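Local coordinates for protein lipase-specific foldase (Burkholderia glumae, PDB 2ES4) that assists the folding of an extracellular lipase as that enzyme passes through the periplasm, at residues A103-V108 and G127-Y132; T281-Y286 and I322-L327. One frame throughout, in Å; residues are numbered along the deposited sequence.

Contact 1 of 2, residues A103-V108 and G127-Y132; sequences ALDALV and GVWRRY
A buried side-chain contact between two consecutive alpha-helices, 101-116 and 120-137, is centred on the indole of Trp129. The two helices are joined by a short turn in the N-terminal helical part of the foldase, and their backbones stay apart, with the CA atoms of Val108 and Trp129 8.3 Å from each other. Trp129 bridges this gap. Its CG stands anti to the backbone N, which extends the indole toward helix 101-116, where it meets Val108 over one face and Asp105 at the pyrrole edge. There the indole NE1 donates a hydrogen bond to Asp105 OD1 over 2.8 Å, with an N-H...O angle of 163°. The acceptor lies close to the ring plane, the bond arrives nearly in line with CG-OD1, and the carboxylate and ring planes are 18° apart. Salt bridges from OD1 to Arg133 and from OD2 to Arg109 add to the grip on the carboxylate, limiting its rotation, and would probably favour its ionised form. Phe89 of helix 84-90 also meets the indole and touches Val108, tying a third helix to the pair. The two methyls of Val108 divide the covered indole face between them: CG2 lies 3.8 Å from Trp129 CZ2 on the benzene half, while CG1 makes a CH-pi contact 3.9 Å from the centroid of the Trp129 five-membered ring, 7° off its normal.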
loop_
_atom_site.group_PDB
_atom_site.type_symbol
_atom_site.label_atom_id
_atom_site.label_comp_id
_atom_site.label_asym_id
_atom_site.label_seq_id
_atom_site.Cartn_x
_atom_site.Cartn_y
_atom_site.Cartn_z
ATOM N N ALA B 103 -20.793 19.798 -8.978
ATOM C CA ALA B 103 -21.004 18.425 -9.444
ATOM C C ALA B 103 -20.952 17.448 -8.277
ATOM O O ALA B 103 -21.750 16.512 -8.210
ATOM C CB ALA B 103 -19.968 18.053 -10.463
ATOM N N LEU B 104 -20.043 17.708 -7.337
ATOM C CA LEU B 104 -19.890 16.874 -6.148
ATOM C C LEU B 104 -21.160 16.907 -5.308
ATOM O O LEU B 104 -21.689 15.857 -4.936
ATOM C CB LEU B 104 -18.696 17.345 -5.312
ATOM C CG LEU B 104 -18.416 16.641 -3.980
ATOM C CD1 LEU B 104 -18.140 15.156 -4.199
ATOM C CD2 LEU B 104 -17.246 17.317 -3.299
ATOM N N ASP B 105 -21.662 18.114 -5.051
ATOM C CA ASP B 105 -22.877 18.294 -4.265
ATOM C C ASP B 105 -24.063 17.577 -4.900
ATOM O O ASP B 105 -24.819 16.902 -4.204
ATOM C CB ASP B 105 -23.204 19.775 -4.100
ATOM C CG ASP B 105 -24.408 20.001 -3.210
ATOM O OD1 ASP B 105 -24.297 19.746 -1.994
ATOM O OD2 ASP B 105 -25.473 20.392 -3.735
ATOM N N ALA B 106 -24.189 17.701 -6.223
ATOM C CA ALA B 106 -25.272 17.060 -6.970
ATOM C C ALA B 106 -25.204 15.543 -6.827
ATOM O O ALA B 106 -26.232 14.884 -6.640
ATOM C CB ALA B 106 -25.207 17.447 -8.432
ATOM N N LEU B 107 -23.982 15.008 -6.853
ATOM C CA LEU B 107 -23.764 13.572 -6.714
ATOM C C LEU B 107 -24.236 13.058 -5.358
ATOM O O LEU B 107 -24.994 12.092 -5.300
ATOM C CB LEU B 107 -22.286 13.220 -6.923
ATOM C CG LEU B 107 -21.882 11.758 -6.686
ATOM C CD1 LEU B 107 -22.679 10.820 -7.597
ATOM C CD2 LEU B 107 -20.405 11.593 -6.902
ATOM N N VAL B 108 -23.801 13.714 -4.284
ATOM C CA VAL B 108 -24.189 13.321 -2.929
ATOM C C VAL B 108 -25.709 13.323 -2.766
ATOM O O VAL B 108 -26.275 12.376 -2.225
ATOM C CB VAL B 108 -23.560 14.249 -1.874
ATOM C CG1 VAL B 108 -24.020 13.862 -0.471
ATOM C CG2 VAL B 108 -22.047 14.179 -1.963
ATOM N N GLY B 127 -28.989 17.018 5.970
ATOM C CA GLY B 127 -28.636 17.906 7.064
ATOM C C GLY B 127 -27.201 17.684 7.503
ATOM O O GLY B 127 -26.431 18.639 7.607
ATOM N N VAL B 128 -26.826 16.419 7.701
ATOM C CA VAL B 128 -25.462 16.071 8.106
ATOM C C VAL B 128 -24.495 16.522 7.020
ATOM O O VAL B 128 -23.429 17.057 7.323
ATOM C CB VAL B 128 -25.293 14.561 8.334
ATOM C CG1 VAL B 128 -23.880 14.251 8.809
ATOM C CG2 VAL B 128 -26.301 14.074 9.350
ATOM N N TRP B 129 -24.914 16.357 5.765
ATOM C CA TRP B 129 -24.117 16.771 4.626
ATOM C C TRP B 129 -23.726 18.237 4.735
ATOM O O TRP B 129 -22.572 18.593 4.484
ATOM C CB TRP B 129 -24.864 16.526 3.308
ATOM C CG TRP B 129 -24.144 17.004 2.064
ATOM C CD1 TRP B 129 -24.694 17.699 1.027
ATOM C CD2 TRP B 129 -22.753 16.826 1.741
ATOM N NE1 TRP B 129 -23.739 17.967 0.076
ATOM C CE2 TRP B 129 -22.542 17.446 0.485
ATOM C CE3 TRP B 129 -21.659 16.207 2.389
ATOM C CZ2 TRP B 129 -21.276 17.464 -0.141
ATOM C CZ3 TRP B 129 -20.406 16.221 1.777
ATOM C CH2 TRP B 129 -20.225 16.848 0.518
ATOM N N ARG B 130 -24.693 19.059 5.135
ATOM C CA ARG B 130 -24.481 20.488 5.316
ATOM C C ARG B 130 -23.455 20.749 6.415
ATOM O O ARG B 130 -22.493 21.494 6.219
ATOM C CB ARG B 130 -25.787 21.198 5.646
ATOM N N ARG B 131 -23.630 20.073 7.546
ATOM C CA ARG B 131 -22.721 20.218 8.676
ATOM C C ARG B 131 -21.326 19.667 8.400
ATOM O O ARG B 131 -20.336 20.219 8.885
ATOM C CB ARG B 131 -23.320 19.575 9.920
ATOM C CG ARG B 131 -24.314 20.479 10.627
ATOM C CD ARG B 131 -24.877 19.840 11.882
ATOM N NE ARG B 131 -25.934 18.876 11.589
ATOM C CZ ARG B 131 -26.703 18.301 12.511
ATOM N NH1 ARG B 131 -26.539 18.586 13.798
ATOM N NH2 ARG B 131 -27.646 17.441 12.145
ATOM N N TYR B 132 -21.248 18.614 7.586
ATOM C CA TYR B 132 -19.968 18.016 7.235
ATOM C C TYR B 132 -19.167 18.942 6.344
ATOM O O TYR B 132 -17.996 19.186 6.599
ATOM C CB TYR B 132 -20.152 16.662 6.549
ATOM C CG TYR B 132 -18.911 15.787 6.533
ATOM C CD1 TYR B 132 -18.848 14.662 5.699
ATOM C CD2 TYR B 132 -17.804 16.054 7.381
ATOM C CE1 TYR B 132 -17.712 13.815 5.703
ATOM C CE2 TYR B 132 -16.673 15.222 7.394
ATOM C CZ TYR B 132 -16.636 14.104 6.551
ATOM O OH TYR B 132 -15.527 13.301 6.551
#

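Contact 2 of 2, residues T281-Y286 and I322-L327; sequences TRYQAY and IRAASL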
loop_
_atom_site.group_PDB
_atom_site.type_symbol
_atom_site.label_atom_id
_atom_site.label_comp_id
_atom_site.label_asym_id
_atom_site.label_seq_id
_atom_site.Cartn_x
_atom_site.Cartn_y
_atom_site.Cartn_z
ATOM N N THR B 281 14.811 -29.158 -5.925
ATOM C CA THR B 281 15.470 -30.266 -6.612
ATOM C C THR B 281 15.531 -30.029 -8.121
ATOM O O THR B 281 16.580 -30.236 -8.744
ATOM C CB THR B 281 14.763 -31.598 -6.322
ATOM O OG1 THR B 281 14.870 -31.895 -4.927
ATOM C CG2 THR B 281 15.376 -32.746 -7.128
ATOM N N ARG B 282 14.414 -29.588 -8.696
ATOM C CA ARG B 282 14.350 -29.317 -10.129
ATOM C C ARG B 282 15.229 -28.139 -10.525
ATOM O O ARG B 282 15.903 -28.191 -11.556
ATOM C CB ARG B 282 12.911 -29.081 -10.578
ATOM C CG ARG B 282 12.026 -30.325 -10.481
ATOM C CD ARG B 282 10.610 -30.086 -11.005
ATOM N NE ARG B 282 9.806 -29.215 -10.141
ATOM C CZ ARG B 282 9.470 -27.957 -10.427
ATOM N NH1 ARG B 282 9.875 -27.389 -11.561
ATOM N NH2 ARG B 282 8.711 -27.269 -9.584
ATOM N N TYR B 283 15.263 -27.103 -9.684
ATOM C CA TYR B 283 16.092 -25.940 -9.966
ATOM C C TYR B 283 17.575 -26.311 -9.899
ATOM O O TYR B 283 18.366 -25.861 -10.733
ATOM C CB TYR B 283 15.789 -24.779 -9.010
ATOM C CG TYR B 283 16.658 -23.573 -9.287
ATOM C CD1 TYR B 283 16.458 -22.791 -10.445
ATOM C CD2 TYR B 283 17.756 -23.271 -8.453
ATOM C CE1 TYR B 283 17.338 -21.739 -10.768
ATOM C CE2 TYR B 283 18.636 -22.225 -8.770
ATOM C CZ TYR B 283 18.423 -21.470 -9.926
ATOM O OH TYR B 283 19.288 -20.448 -10.223
ATOM N N GLN B 284 17.942 -27.121 -8.907
ATOM C CA GLN B 284 19.330 -27.554 -8.746
ATOM C C GLN B 284 19.810 -28.418 -9.914
ATOM O O GLN B 284 20.970 -28.314 -10.323
ATOM C CB GLN B 284 19.527 -28.292 -7.426
ATOM C CG GLN B 284 19.410 -27.401 -6.197
ATOM N N ALA B 285 18.913 -29.238 -10.466
ATOM C CA ALA B 285 19.248 -30.096 -11.612
ATOM C C ALA B 285 19.441 -29.213 -12.836
ATOM O O ALA B 285 20.391 -29.390 -13.602
ATOM C CB ALA B 285 18.154 -31.113 -11.865
ATOM N N TYR B 286 18.565 -28.221 -12.975
ATOM C CA TYR B 286 18.651 -27.269 -14.066
ATOM C C TYR B 286 19.967 -26.490 -13.948
ATOM O O TYR B 286 20.638 -26.262 -14.952
ATOM C CB TYR B 286 17.460 -26.309 -14.021
ATOM C CG TYR B 286 17.732 -24.946 -14.618
ATOM C CD1 TYR B 286 17.822 -24.772 -16.012
ATOM C CD2 TYR B 286 17.991 -23.839 -13.785
ATOM C CE1 TYR B 286 18.179 -23.531 -16.557
ATOM C CE2 TYR B 286 18.348 -22.600 -14.317
ATOM C CZ TYR B 286 18.443 -22.456 -15.699
ATOM O OH TYR B 286 18.797 -21.244 -16.225
ATOM N N ILE B 322 10.298 -17.854 -15.575
ATOM C CA ILE B 322 10.578 -16.507 -15.093
ATOM C C ILE B 322 11.201 -16.583 -13.705
ATOM O O ILE B 322 12.135 -15.837 -13.399
ATOM C CB ILE B 322 9.298 -15.642 -15.057
ATOM C CG1 ILE B 322 8.802 -15.402 -16.486
ATOM C CG2 ILE B 322 9.565 -14.309 -14.352
ATOM C CD1 ILE B 322 7.574 -14.519 -16.590
ATOM N N ARG B 323 10.704 -17.508 -12.884
ATOM C CA ARG B 323 11.227 -17.681 -11.537
ATOM C C ARG B 323 12.655 -18.189 -11.545
ATOM O O ARG B 323 13.482 -17.725 -10.760
ATOM C CB ARG B 323 10.358 -18.631 -10.717
ATOM C CG ARG B 323 10.630 -18.513 -9.224
ATOM C CD ARG B 323 9.834 -19.499 -8.407
ATOM N NE ARG B 323 10.219 -19.432 -6.998
ATOM C CZ ARG B 323 9.926 -20.357 -6.088
ATOM N NH1 ARG B 323 9.236 -21.441 -6.427
ATOM N NH2 ARG B 323 10.321 -20.198 -4.834
ATOM N N ALA B 324 12.949 -19.125 -12.444
ATOM C CA ALA B 324 14.300 -19.667 -12.542
ATOM C C ALA B 324 15.269 -18.568 -12.980
ATOM O O ALA B 324 16.398 -18.511 -12.494
ATOM C CB ALA B 324 14.339 -20.816 -13.502
ATOM N N ALA B 325 14.796 -17.661 -13.839
ATOM C CA ALA B 325 15.609 -16.535 -14.320
ATOM C C ALA B 325 15.963 -15.630 -13.150
ATOM O O ALA B 325 17.103 -15.169 -13.037
ATOM C CB ALA B 325 14.869 -15.754 -15.396
ATOM N N SER B 326 14.996 -15.448 -12.246
ATOM C CA SER B 326 15.180 -14.647 -11.040
ATOM C C SER B 326 16.231 -15.282 -10.141
ATOM O O SER B 326 17.153 -14.603 -9.698
ATOM C CB SER B 326 13.866 -14.507 -10.274
ATOM O OG SER B 326 14.087 -13.983 -8.973
ATOM N N LEU B 327 16.098 -16.583 -9.892
ATOM C CA LEU B 327 17.063 -17.289 -9.059
ATOM C C LEU B 327 18.467 -17.296 -9.647
ATOM O O LEU B 327 19.451 -17.244 -8.911
ATOM C CB LEU B 327 16.599 -18.701 -8.736
ATOM C CG LEU B 327 15.750 -18.900 -7.477
ATOM C CD1 LEU B 327 14.613 -17.909 -7.429
ATOM C CD2 LEU B 327 15.238 -20.326 -7.401
#
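Tyr283 OH is hydrogen-bonded to OD1 of Asp328, at the end of helix 320-328, and its ring crosses the preceding residue, Leu327, to get there. Tyr286 OH, one turn further along helix 263-294, takes the other oxygen, OD2, so two phenols clasp a single carboxylate. Between the two segments themselves the contact is apolar. Leu327 covers one face of the Tyr283 ring: its CD2 methyl makes a CH-pi contact 3.9 Å from the centroid of that ring, 5° from the normal, and its CB closes on the phenolic end at 3.5 Å from Tyr283 CZ. The hydroxyl thus rests against the leucine backbone, with Tyr283 OH 3.3 Å from Leu327 C, but the angle is too poor for a bond to the carbonyl oxygen. A chi1 of 179°, which sets CG anti to the backbone N, sends the Tyr283 ring across the interface. Ala324 packs more loosely, its CB 4.2 Å from Tyr283 CE1 and 4.5 Å from Tyr286 CE2. Its small side chain suits the nearest approach of the backbones, where the CA atoms of Tyr283 and Ala324 are 7.0 Å apart; the short helical segments cross at -65°. Phe315 meets the Tyr286 ring edge-to-face. The two tyrosine-to-Asp328 bonds and the leucine packing fix helix 320-328 to helix 263-294, which probably helps to position Arg323 and Ser326 for acidic and aromatic side chains of the other protein chain.

In the fold
The two contacts lie on opposite sides of the chain's centre, their own centres about 57 Å apart and their nearest atoms about 39 Å apart, and they share no helix. They follow one another in series: contact 1 joins helices 101-116 and 120-137 early in the chain, and contact 2 joins the long helix 263-294 to helix 320-328 near the C-terminus. An extended run of helices, without any beta strand, separates them. This matches the open architecture of lipase foldases, in which two small helical domains are linked by a long helical arm around the client. Of the two, only contact 2 has segments touched by the other protein chain.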